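Local atomic coordinates of methyl-coenzyme M reductase gamma subunit (Methermicoccus shengliensis DSM 18856, PDB entry 7NKG), a protein that forms, with its partner subunits, the methyl-coenzyme M reductase that probably releases methane from methyl-coenzyme M and coenzyme B at the nickel cofactor F430. Residues R30-E35 against V198-P203; R111-G116 against V124-R129; D166-M169 against R175-L178; T12-N17 against D219-R224. All blocks are in the same frame, centred on the assembly; numbering follows the deposited sequence.

Interaction 4 spans the longest stretch of the four contacts, between the start of helix 13-23 and the loop before helix 227-245, and the other three lie within that span. Interaction 1 likewise encloses interactions 2 and 3, which follow one another in sequence. Interactions 1 and 3 share the antiparallel sheet 176-179, 182-187, 193-201; their centres are 15 Å apart and Pro-203 touches Leu-178. Interaction 2 belongs to the other sheet, its centre 27 Å from that of interaction 3 across the chain's middle. The centre of interaction 4 lies 25 to 29 Å from the other centres. The hairpin of interaction 2, strands 114-117 and 122-127, flanks residues 118-121, which line the factor 430 pocket.

Interaction 1: residues R30-E35 against V198-P203; sequences REISDE and VDLGKP
Leu-200, Arg-30 and Ile-32 carry this contact, in which a loop leading into helix 34-41 runs past strand 193-201. Arg-30 lays its CD against the carbonyl of Leu-200, CD to O 3.4 Å. Its chain is bent at chi3 (69°), and the guanidinium turns its NE and NH2 edge to two waters that lie in its plane. The first accepts a hydrogen bond from Arg-30 NE, 2.8 Å to the water oxygen, and donates to the carbonyls of Leu-200 and Lys-202; the second joins Arg-30 NH2 to the same Lys-202 oxygen. Arg-30 NH1 is held by the carbonyls of Ile-139 and Thr-141. Beyond the waters the contact is apolar. Ile-32 has CG1 anti to the backbone N (chi1 -173°), and its terminal CD1 reaches both Val-198 CG1, at 4.1 Å, and Leu-200 CD2, at 4.2 Å. The isoleucine and leucine lie side by side and point the same way, with Ile-139 touching both. Nearby, Asp-199 OD1 accepts from Gly-201 N at 2.9 Å, an Asx turn, and also bonds Thr-182. The positive phi of Gly-201 suits glycine. Ser-33 then N-caps helix 34-41 through Asp-36 N. A water-bridged edge beside apolar packing thus joins a helix lead-in to a strand that, within this chain, is an outer one of an antiparallel three-stranded sheet.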
loop_
_atom_site.group_PDB
_atom_site.type_symbol
_atom_site.label_atom_id
_atom_site.label_comp_id
_atom_site.label_asym_id
_atom_site.label_seq_id
_atom_site.Cartn_x
_atom_site.Cartn_y
_atom_site.Cartn_z
ATOM N N ARG C 30 19.747 37.602 -39.381
ATOM C CA ARG C 30 18.729 37.370 -40.411
ATOM C C ARG C 30 17.410 38.020 -39.989
ATOM O O ARG C 30 17.250 38.428 -38.833
ATOM C CB ARG C 30 18.535 35.850 -40.634
ATOM C CG ARG C 30 17.977 35.119 -39.404
ATOM C CD ARG C 30 18.133 33.619 -39.532
ATOM N NE ARG C 30 19.535 33.202 -39.468
ATOM C CZ ARG C 30 20.252 33.065 -38.353
ATOM N NH1 ARG C 30 19.703 33.299 -37.161
ATOM N NH2 ARG C 30 21.516 32.682 -38.416
ATOM N N GLU C 31 16.469 38.127 -40.935
ATOM C CA GLU C 31 15.176 38.733 -40.666
ATOM C C GLU C 31 14.042 37.768 -40.946
ATOM O O GLU C 31 14.096 37.001 -41.908
ATOM C CB GLU C 31 14.997 39.973 -41.541
ATOM C CG GLU C 31 15.972 41.084 -41.207
ATOM C CD GLU C 31 15.666 42.392 -41.905
ATOM O OE1 GLU C 31 15.304 42.363 -43.103
ATOM O OE2 GLU C 31 15.798 43.452 -41.249
ATOM N N ILE C 32 12.994 37.844 -40.126
ATOM C CA ILE C 32 11.770 37.087 -40.334
ATOM C C ILE C 32 10.613 38.065 -40.200
ATOM O O ILE C 32 10.594 38.865 -39.256
ATOM C CB ILE C 32 11.601 35.857 -39.388
ATOM C CG1 ILE C 32 10.360 35.034 -39.815
ATOM C CG2 ILE C 32 11.485 36.286 -37.907
ATOM C CD1 ILE C 32 10.361 33.617 -39.337
ATOM N N SER C 33 9.650 38.016 -41.130
ATOM C CA SER C 33 8.485 38.891 -41.037
ATOM C C SER C 33 7.564 38.429 -39.892
ATOM O O SER C 33 7.624 37.268 -39.460
ATOM C CB SER C 33 7.714 38.902 -42.352
ATOM O OG SER C 33 7.063 37.664 -42.576
ATOM N N ASP C 34 6.684 39.318 -39.423
ATOM C CA ASP C 34 5.750 38.969 -38.355
ATOM C C ASP C 34 4.828 37.816 -38.779
ATOM O O ASP C 34 4.622 36.894 -37.994
ATOM C CB ASP C 34 4.899 40.189 -37.961
ATOM C CG ASP C 34 5.671 41.303 -37.278
ATOM O OD1 ASP C 34 6.747 41.017 -36.704
ATOM O OD2 ASP C 34 5.202 42.457 -37.318
ATOM N N GLU C 35 4.318 37.834 -40.018
ATOM C CA GLU C 35 3.405 36.774 -40.461
ATOM C C GLU C 35 4.113 35.446 -40.681
ATOM O O GLU C 35 3.538 34.402 -40.366
ATOM C CB GLU C 35 2.638 37.209 -41.708
ATOM C CG GLU C 35 1.575 38.222 -41.352
ATOM C CD GLU C 35 0.798 38.809 -42.502
ATOM O OE1 GLU C 35 1.212 38.651 -43.673
ATOM O OE2 GLU C 35 -0.251 39.425 -42.215
ATOM N N VAL C 198 8.813 29.539 -45.899
ATOM C CA VAL C 198 9.446 30.580 -45.103
ATOM C C VAL C 198 10.951 30.430 -45.302
ATOM O O VAL C 198 11.505 29.345 -45.097
ATOM C CB VAL C 198 9.032 30.548 -43.615
ATOM C CG1 VAL C 198 9.838 31.561 -42.806
ATOM C CG2 VAL C 198 7.537 30.822 -43.478
ATOM N N ASP C 199 11.601 31.504 -45.739
ATOM C CA ASP C 199 13.032 31.509 -46.004
ATOM C C ASP C 199 13.799 31.936 -44.751
ATOM O O ASP C 199 13.781 33.115 -44.383
ATOM C CB ASP C 199 13.330 32.456 -47.178
ATOM C CG ASP C 199 14.756 32.418 -47.689
ATOM O OD1 ASP C 199 15.611 31.784 -47.026
ATOM O OD2 ASP C 199 15.019 33.030 -48.743
ATOM N N LEU C 200 14.478 30.975 -44.107
ATOM C CA LEU C 200 15.301 31.247 -42.929
ATOM C C LEU C 200 16.763 31.606 -43.259
ATOM O O LEU C 200 17.560 31.774 -42.339
ATOM C CB LEU C 200 15.237 30.065 -41.951
ATOM C CG LEU C 200 13.841 29.640 -41.472
ATOM C CD1 LEU C 200 13.954 28.487 -40.477
ATOM C CD2 LEU C 200 13.067 30.798 -40.836
ATOM N N GLY C 201 17.095 31.776 -44.531
ATOM C CA GLY C 201 18.410 32.242 -44.924
ATOM C C GLY C 201 19.481 31.193 -44.917
ATOM O O GLY C 201 19.216 29.996 -44.766
ATOM N N LYS C 202 20.706 31.660 -45.076
ATOM C CA LYS C 202 21.831 30.772 -45.223
ATOM C C LYS C 202 22.262 30.107 -43.918
ATOM O O LYS C 202 22.183 30.739 -42.856
ATOM C CB LYS C 202 23.032 31.522 -45.819
ATOM C CG LYS C 202 23.695 32.529 -44.874
ATOM C CD LYS C 202 24.588 33.524 -45.608
ATOM C CE LYS C 202 25.113 34.606 -44.685
ATOM N NZ LYS C 202 24.106 35.631 -44.293
ATOM N N PRO C 203 22.819 28.882 -43.971
ATOM C CA PRO C 203 23.406 28.311 -42.753
ATOM C C PRO C 203 24.717 29.009 -42.403
ATOM O O PRO C 203 25.373 29.593 -43.278
ATOM C CB PRO C 203 23.768 26.882 -43.173
ATOM C CG PRO C 203 23.047 26.640 -44.457
ATOM C CD PRO C 203 23.026 27.977 -45.117
HETATM O O HOH W 1 20.438 32.827 -42.053
HETATM O O HOH W 2 23.189 32.074 -40.613
HETATM O O HOH W 3 15.535 34.780 -42.528
HETATM O O HOH W 4 12.526 34.742 -42.982
#

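Interaction 2: residues R111-G116 against V124-R129; sequences RGVDPG and VEARER
Asp-114 and Glu-125 form an antiparallel hydrogen-bonded pair of the beta hairpin made by strands 114-117 and 122-127. Asp-114 N donates to Glu-125 O at 2.8 Å, and Glu-125 N returns a nearly straight bond to Asp-114 O (3.1 Å, 173°). Followed outward, the Asp-114 side chain begins with CB 3.4 Å from Glu-125 O and also near Glu-125 CB. CG is anti to the backbone N (chi1 176°), which carries the carboxylate out alongside the glutamate, both chains pointing the same way. At the tip, OD2 lies 4.0 Å from Glu-125 CB and 4.2 Å from Glu-125 OE2, with the carboxylate planes 42° apart. OD1 and OD2 both bond polar side chains of another protein chain, while Glu-125 OE2 bonds the backbone of a further one. These bonds probably offset the cost of bringing two acids together. On the face carrying Pro-115 and Val-124, Pro-115 CB leans on Val-124 CG2; Val-113 CB also meets Val-124 CG1, at 4.0 Å. Where the strands part, one water accepts from Arg-127 N and donates to Gly-112 O. Strand 114-117 is outermost within this chain in a four-stranded antiparallel sheet; strand 122-127 lies between it and strand 83-90, and runs on into helix 128-140, whose Tyr-134 and Val-131 pack against Val-124 and Ala-126.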
loop_
_atom_site.group_PDB
_atom_site.type_symbol
_atom_site.label_atom_id
_atom_site.label_comp_id
_atom_site.label_asym_id
_atom_site.label_seq_id
_atom_site.Cartn_x
_atom_site.Cartn_y
_atom_site.Cartn_z
ATOM N N ARG C 111 10.430 39.172 -19.790
ATOM C CA ARG C 111 9.567 39.145 -18.611
ATOM C C ARG C 111 8.468 38.109 -18.767
ATOM O O ARG C 111 8.021 37.863 -19.889
ATOM C CB ARG C 111 8.902 40.501 -18.387
ATOM C CG ARG C 111 9.872 41.671 -18.378
ATOM C CD ARG C 111 9.204 42.980 -18.108
ATOM N NE ARG C 111 8.627 42.979 -16.758
ATOM C CZ ARG C 111 7.357 43.223 -16.417
ATOM N NH1 ARG C 111 6.447 43.524 -17.343
ATOM N NH2 ARG C 111 6.987 43.172 -15.149
ATOM N N GLY C 112 7.993 37.563 -17.645
ATOM C CA GLY C 112 6.861 36.641 -17.649
ATOM C C GLY C 112 7.016 35.452 -18.576
ATOM O O GLY C 112 6.134 35.174 -19.401
ATOM N N VAL C 113 8.148 34.750 -18.447
ATOM C CA VAL C 113 8.453 33.584 -19.288
ATOM C C VAL C 113 8.556 32.313 -18.469
ATOM O O VAL C 113 8.932 32.355 -17.304
ATOM C CB VAL C 113 9.742 33.799 -20.121
ATOM C CG1 VAL C 113 9.517 34.815 -21.239
ATOM C CG2 VAL C 113 10.933 34.208 -19.243
ATOM N N ASP C 114 8.299 31.180 -19.114
ATOM C CA ASP C 114 8.368 29.867 -18.476
ATOM C C ASP C 114 9.318 28.970 -19.303
ATOM O O ASP C 114 8.869 28.125 -20.083
ATOM C CB ASP C 114 6.958 29.277 -18.370
ATOM C CG ASP C 114 6.910 27.862 -17.798
ATOM O OD1 ASP C 114 7.790 27.522 -16.987
ATOM O OD2 ASP C 114 5.983 27.112 -18.143
ATOM N N PRO C 115 10.640 29.154 -19.142
ATOM C CA PRO C 115 11.603 28.336 -19.902
ATOM C C PRO C 115 11.787 26.934 -19.334
ATOM O O PRO C 115 11.718 26.738 -18.117
ATOM C CB PRO C 115 12.904 29.131 -19.797
ATOM C CG PRO C 115 12.796 29.850 -18.497
ATOM C CD PRO C 115 11.333 30.176 -18.328
ATOM N N GLY C 116 12.048 25.981 -20.221
ATOM C CA GLY C 116 12.288 24.588 -19.870
ATOM C C GLY C 116 13.475 24.058 -20.648
ATOM O O GLY C 116 13.549 24.256 -21.866
ATOM N N VAL C 124 10.093 27.731 -24.402
ATOM C CA VAL C 124 9.686 28.896 -23.649
ATOM C C VAL C 124 8.185 28.990 -23.833
ATOM O O VAL C 124 7.721 29.071 -24.969
ATOM C CB VAL C 124 10.380 30.216 -24.047
ATOM C CG1 VAL C 124 9.776 31.400 -23.290
ATOM C CG2 VAL C 124 11.883 30.135 -23.789
ATOM N N GLU C 125 7.430 28.965 -22.735
ATOM C CA GLU C 125 5.994 29.206 -22.776
ATOM C C GLU C 125 5.777 30.613 -22.212
ATOM O O GLU C 125 6.443 31.025 -21.259
ATOM C CB GLU C 125 5.200 28.193 -21.952
ATOM C CG GLU C 125 5.287 26.779 -22.475
ATOM C CD GLU C 125 4.252 25.856 -21.871
ATOM O OE1 GLU C 125 3.052 26.211 -21.873
ATOM O OE2 GLU C 125 4.642 24.764 -21.404
ATOM N N ALA C 126 4.866 31.360 -22.810
ATOM C CA ALA C 126 4.548 32.714 -22.350
ATOM C C ALA C 126 3.220 33.145 -22.995
ATOM O O ALA C 126 2.755 32.498 -23.941
ATOM C CB ALA C 126 5.682 33.697 -22.732
ATOM N N ARG C 127 2.631 34.274 -22.554
ATOM C CA ARG C 127 1.440 34.865 -23.191
ATOM C C ARG C 127 1.772 35.062 -24.689
ATOM O O ARG C 127 2.911 35.447 -25.013
ATOM C CB ARG C 127 1.102 36.189 -22.509
ATOM C CG ARG C 127 0.651 36.028 -21.066
ATOM C CD ARG C 127 -0.796 35.597 -20.928
ATOM N NE ARG C 127 -1.215 35.630 -19.528
ATOM C CZ ARG C 127 -2.470 35.504 -19.110
ATOM N NH1 ARG C 127 -2.754 35.568 -17.813
ATOM N NH2 ARG C 127 -3.455 35.310 -19.984
ATOM N N GLU C 128 0.889 34.617 -25.583
ATOM C CA GLU C 128 1.211 34.521 -27.001
ATOM C C GLU C 128 2.015 35.705 -27.611
ATOM O O GLU C 128 3.088 35.446 -28.172
ATOM C CB GLU C 128 -0.024 34.262 -27.848
ATOM C CG GLU C 128 0.353 33.860 -29.267
ATOM C CD GLU C 128 -0.790 33.459 -30.170
ATOM O OE1 GLU C 128 -1.962 33.485 -29.724
ATOM O OE2 GLU C 128 -0.501 33.095 -31.331
ATOM N N ARG C 129 1.550 36.977 -27.490
ATOM C CA ARG C 129 2.319 38.076 -28.104
ATOM C C ARG C 129 3.719 38.199 -27.492
ATOM O O ARG C 129 4.656 38.492 -28.230
ATOM C CB ARG C 129 1.575 39.404 -28.098
ATOM C CG ARG C 129 1.483 40.114 -26.767
ATOM C CD ARG C 129 0.450 41.230 -26.854
ATOM N NE ARG C 129 -0.890 40.678 -27.062
ATOM C CZ ARG C 129 -1.930 41.330 -27.577
ATOM N NH1 ARG C 129 -1.814 42.605 -27.941
ATOM N NH2 ARG C 129 -3.092 40.710 -27.745
HETATM O O HOH W 5 3.941 36.067 -20.666
#

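Interaction 3: residues D166-M169 against R175-L178; sequences DGVM and RRRL
One carbonyl oxygen, that of Met-169, is gripped by both terminal nitrogens of Arg-176, NH1 at 2.9 Å and NH2 at 3.1 Å. Both bonds lie close to the guanidinium plane, but they meet the oxygen differently: NH1 sits on a lone pair in the carbonyl plane, whereas NH2 comes nearly along the C=O axis. The arginine turns toward the loop by a bend at chi2 (91°), and Val-168, coming from the opposite direction, puts CG1 over one face of the group, 3.4 Å from Arg-176 NH2. Arg-176 NE bonds Ala-149 O, a second backbone carbonyl that limits the rotation of the guanidinium. The strand concerned, 176-179, borders an antiparallel three-stranded sheet as counted in this chain alone, and the preceding loop folds back over it. An alanine at Arg-176 would strip Met-169 O of both these donors and is likely to leave Val-168 CG1 without the flat surface it rests on. Farther along, Val-168 CG2 packs on Leu-178 CB at 3.9 Å, the two side chains crossing at a slant. Asp-166 closes an Asx turn, its OD1 accepting from Val-168 N at 3.1 Å. Its other oxygen, OD2, receives bonds from two waters: one accepts from Leu-178 N, and the other donates to Leu-178 O, 3.2 Å from that water's oxygen.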
loop_
_atom_site.group_PDB
_atom_site.type_symbol
_atom_site.label_atom_id
_atom_site.label_comp_id
_atom_site.label_asym_id
_atom_site.label_seq_id
_atom_site.Cartn_x
_atom_site.Cartn_y
_atom_site.Cartn_z
ATOM N N ASP C 166 24.552 17.107 -46.177
ATOM C CA ASP C 166 24.478 18.543 -46.493
ATOM C C ASP C 166 24.721 19.473 -45.270
ATOM O O ASP C 166 24.656 20.694 -45.420
ATOM C CB ASP C 166 23.153 18.879 -47.195
ATOM C CG ASP C 166 21.901 18.652 -46.370
ATOM O OD1 ASP C 166 22.029 18.273 -45.184
ATOM O OD2 ASP C 166 20.787 18.827 -46.922
ATOM N N GLY C 167 25.031 18.908 -44.098
ATOM C CA GLY C 167 25.312 19.683 -42.893
ATOM C C GLY C 167 24.094 20.082 -42.080
ATOM O O GLY C 167 24.237 20.781 -41.068
ATOM N N VAL C 168 22.890 19.670 -42.518
ATOM C CA VAL C 168 21.658 20.020 -41.820
ATOM C C VAL C 168 21.362 18.955 -40.771
ATOM O O VAL C 168 21.580 17.758 -41.017
ATOM C CB VAL C 168 20.505 20.174 -42.837
ATOM C CG1 VAL C 168 19.170 20.378 -42.133
ATOM C CG2 VAL C 168 20.779 21.335 -43.787
ATOM N N MET C 169 20.858 19.386 -39.612
ATOM C CA MET C 169 20.509 18.448 -38.559
ATOM C C MET C 169 19.225 17.699 -38.948
ATOM O O MET C 169 18.215 18.320 -39.274
ATOM C CB MET C 169 20.333 19.174 -37.226
ATOM C CG MET C 169 19.761 18.282 -36.123
ATOM S SD MET C 169 19.617 19.076 -34.518
ATOM C CE MET C 169 18.472 20.452 -34.910
ATOM N N ARG C 175 10.590 19.423 -41.427
ATOM C CA ARG C 175 9.954 20.754 -41.397
ATOM C C ARG C 175 10.771 21.802 -42.137
ATOM O O ARG C 175 10.207 22.767 -42.649
ATOM C CB ARG C 175 9.746 21.231 -39.956
ATOM C CG ARG C 175 8.669 20.473 -39.220
ATOM C CD ARG C 175 8.826 20.596 -37.734
ATOM N NE ARG C 175 9.645 19.483 -37.267
ATOM C CZ ARG C 175 9.483 18.826 -36.124
ATOM N NH1 ARG C 175 8.538 19.193 -35.259
ATOM N NH2 ARG C 175 10.269 17.804 -35.827
ATOM N N ARG C 176 12.093 21.645 -42.146
ATOM C CA ARG C 176 12.975 22.592 -42.815
ATOM C C ARG C 176 14.153 21.857 -43.421
ATOM O O ARG C 176 14.570 20.800 -42.933
ATOM C CB ARG C 176 13.430 23.697 -41.846
ATOM C CG ARG C 176 14.318 23.196 -40.682
ATOM C CD ARG C 176 15.806 23.260 -41.039
ATOM N NE ARG C 176 16.690 22.763 -39.979
ATOM C CZ ARG C 176 16.911 21.477 -39.701
ATOM N NH1 ARG C 176 17.755 21.133 -38.726
ATOM N NH2 ARG C 176 16.305 20.521 -40.401
ATOM N N ARG C 177 14.637 22.383 -44.531
ATOM C CA ARG C 177 15.726 21.751 -45.254
ATOM C C ARG C 177 16.460 22.760 -46.117
ATOM O O ARG C 177 15.944 23.839 -46.391
ATOM C CB ARG C 177 15.189 20.587 -46.115
ATOM C CG ARG C 177 14.436 21.015 -47.380
ATOM C CD ARG C 177 13.477 19.942 -47.869
ATOM N NE ARG C 177 12.335 19.789 -46.958
ATOM C CZ ARG C 177 11.274 20.594 -46.906
ATOM N NH1 ARG C 177 10.309 20.372 -46.022
ATOM N NH2 ARG C 177 11.161 21.622 -47.749
ATOM N N LEU C 178 17.662 22.392 -46.550
ATOM C CA LEU C 178 18.466 23.237 -47.407
ATOM C C LEU C 178 17.965 22.982 -48.818
ATOM O O LEU C 178 18.070 21.851 -49.310
ATOM C CB LEU C 178 19.953 22.869 -47.231
ATOM C CG LEU C 178 20.971 23.696 -47.981
ATOM C CD1 LEU C 178 21.029 25.137 -47.455
ATOM C CD2 LEU C 178 22.364 23.044 -47.876
HETATM O O HOH W 6 18.568 19.764 -45.764
HETATM O O HOH W 7 20.455 19.709 -49.341
#

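Interaction 4: residues T12-N17 against D219-R224; sequences TSVAQN and DNVPFR
A chi1 of 172° sets Val-221 CG1 opposite the backbone N and beside the carbonyl carbon, and the two methyls spread over the first turn of helix 13-23. CG1 goes to Thr-12, 3.6 Å from its CB and equally near OG1, while CG2 meets the hydroxyl of Ser-13, 3.5 Å from OG. Val-14 has the same rotamer and brings its CG2 to 3.7 Å from Val-221 CB, the two valines sliding past each other in opposite directions. Thr-12 is the N-cap: its OG1 accepts a weak bond from Ala-15 N (3.5 Å) and also bonds Asp-226, just before helix 227-245. Tyr-216 packs on Thr-12 and Val-14, and stacks edge-to-face with Phe-223. A glycine here in place of Val-221 would take away CB and both methyls and would probably leave a gap beside Thr-12, Ser-13 and Val-14. Val-221 shares with Asn-220 a classic beta bulge facing Arg-217. Across the two segments there is no hydrogen bond, so the helix start and the loop 219-224 are held together here by van der Waals contact, while a polar link from Thr-12 goes to Asp-226, joining the start of helix 13-23 to the residue before helix 227-245.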
loop_
_atom_site.group_PDB
_atom_site.type_symbol
_atom_site.label_atom_id
_atom_site.label_comp_id
_atom_site.label_asym_id
_atom_site.label_seq_id
_atom_site.Cartn_x
_atom_site.Cartn_y
_atom_site.Cartn_z
ATOM N N THR C 12 37.357 31.217 -22.478
ATOM C CA THR C 12 37.393 30.735 -23.864
ATOM C C THR C 12 36.268 31.396 -24.682
ATOM O O THR C 12 35.363 32.015 -24.096
ATOM C CB THR C 12 37.259 29.199 -23.901
ATOM O OG1 THR C 12 35.940 28.822 -23.488
ATOM C CG2 THR C 12 38.340 28.486 -23.090
ATOM N N SER C 13 36.261 31.204 -26.031
ATOM C CA SER C 13 35.188 31.721 -26.883
ATOM C C SER C 13 33.824 31.167 -26.417
ATOM O O SER C 13 32.840 31.895 -26.431
ATOM C CB SER C 13 35.419 31.315 -28.335
ATOM O OG SER C 13 35.394 29.897 -28.459
ATOM N N VAL C 14 33.776 29.903 -25.957
ATOM C CA VAL C 14 32.537 29.297 -25.478
ATOM C C VAL C 14 31.998 30.079 -24.274
ATOM O O VAL C 14 30.817 30.404 -24.245
ATOM C CB VAL C 14 32.751 27.813 -25.120
ATOM C CG1 VAL C 14 31.515 27.222 -24.435
ATOM C CG2 VAL C 14 33.108 26.998 -26.357
ATOM N N ALA C 15 32.854 30.386 -23.290
ATOM C CA ALA C 15 32.442 31.150 -22.107
ATOM C C ALA C 15 32.015 32.562 -22.511
ATOM O O ALA C 15 31.017 33.075 -21.994
ATOM C CB ALA C 15 33.578 31.222 -21.099
ATOM N N GLN C 16 32.738 33.179 -23.459
ATOM C CA GLN C 16 32.377 34.516 -23.930
ATOM C C GLN C 16 31.005 34.506 -24.607
ATOM O O GLN C 16 30.201 35.408 -24.371
ATOM C CB GLN C 16 33.435 35.043 -24.898
ATOM C CG GLN C 16 34.762 35.345 -24.197
ATOM C CD GLN C 16 35.931 35.470 -25.152
ATOM O OE1 GLN C 16 35.776 35.518 -26.381
ATOM N NE2 GLN C 16 37.134 35.531 -24.596
ATOM N N ASN C 17 30.722 33.465 -25.409
ATOM C CA ASN C 17 29.426 33.315 -26.090
ATOM C C ASN C 17 28.322 33.038 -25.079
ATOM O O ASN C 17 27.234 33.578 -25.212
ATOM C CB ASN C 17 29.488 32.203 -27.127
ATOM C CG ASN C 17 30.393 32.571 -28.288
ATOM O OD1 ASN C 17 30.450 33.740 -28.719
ATOM N ND2 ASN C 17 31.142 31.609 -28.796
ATOM N N ASP C 219 37.214 18.693 -29.997
ATOM C CA ASP C 219 37.784 19.043 -31.307
ATOM C C ASP C 219 37.569 20.513 -31.689
ATOM O O ASP C 219 37.752 20.873 -32.853
ATOM C CB ASP C 219 37.272 18.093 -32.397
ATOM C CG ASP C 219 35.768 18.059 -32.568
ATOM O OD1 ASP C 219 35.078 18.913 -31.954
ATOM O OD2 ASP C 219 35.277 17.160 -33.281
ATOM N N ASN C 220 37.166 21.369 -30.731
ATOM C CA ASN C 220 37.005 22.794 -30.993
ATOM C C ASN C 220 37.572 23.539 -29.769
ATOM O O ASN C 220 38.751 23.893 -29.785
ATOM C CB ASN C 220 35.541 23.157 -31.323
ATOM C CG ASN C 220 35.360 24.640 -31.552
ATOM O OD1 ASN C 220 36.208 25.291 -32.183
ATOM N ND2 ASN C 220 34.267 25.211 -31.063
ATOM N N VAL C 221 36.775 23.708 -28.693
ATOM C CA VAL C 221 37.195 24.346 -27.459
ATOM C C VAL C 221 36.874 23.310 -26.389
ATOM O O VAL C 221 35.703 23.167 -26.028
ATOM C CB VAL C 221 36.433 25.659 -27.221
ATOM C CG1 VAL C 221 36.733 26.213 -25.833
ATOM C CG2 VAL C 221 36.775 26.688 -28.301
ATOM N N PRO C 222 37.852 22.494 -25.957
ATOM C CA PRO C 222 37.533 21.452 -24.971
ATOM C C PRO C 222 37.054 22.023 -23.643
ATOM O O PRO C 222 37.577 23.039 -23.159
ATOM C CB PRO C 222 38.854 20.697 -24.797
ATOM C CG PRO C 222 39.675 21.052 -26.007
ATOM C CD PRO C 222 39.278 22.449 -26.345
ATOM N N PHE C 223 36.085 21.355 -23.025
ATOM C CA PHE C 223 35.575 21.736 -21.702
ATOM C C PHE C 223 36.729 21.766 -20.677
ATOM O O PHE C 223 36.840 22.699 -19.886
ATOM C CB PHE C 223 34.515 20.713 -21.252
ATOM C CG PHE C 223 34.068 20.870 -19.820
ATOM C CD1 PHE C 223 33.424 22.021 -19.400
ATOM C CD2 PHE C 223 34.248 19.847 -18.905
ATOM C CE1 PHE C 223 32.975 22.150 -18.092
ATOM C CE2 PHE C 223 33.816 19.983 -17.590
ATOM C CZ PHE C 223 33.172 21.128 -17.194
ATOM N N ARG C 224 37.604 20.753 -20.760
ATOM C CA ARG C 224 38.782 20.604 -19.902
ATOM C C ARG C 224 39.684 21.861 -19.937
ATOM O O ARG C 224 40.335 22.168 -18.940
ATOM C CB ARG C 224 39.603 19.396 -20.392
ATOM C CG ARG C 224 40.665 18.878 -19.438
ATOM C CD ARG C 224 41.590 17.934 -20.182
ATOM N NE ARG C 224 40.938 16.685 -20.597
ATOM C CZ ARG C 224 40.783 15.606 -19.828
ATOM N NH1 ARG C 224 41.164 15.625 -18.552
ATOM N NH2 ARG C 224 40.215 14.513 -20.315
#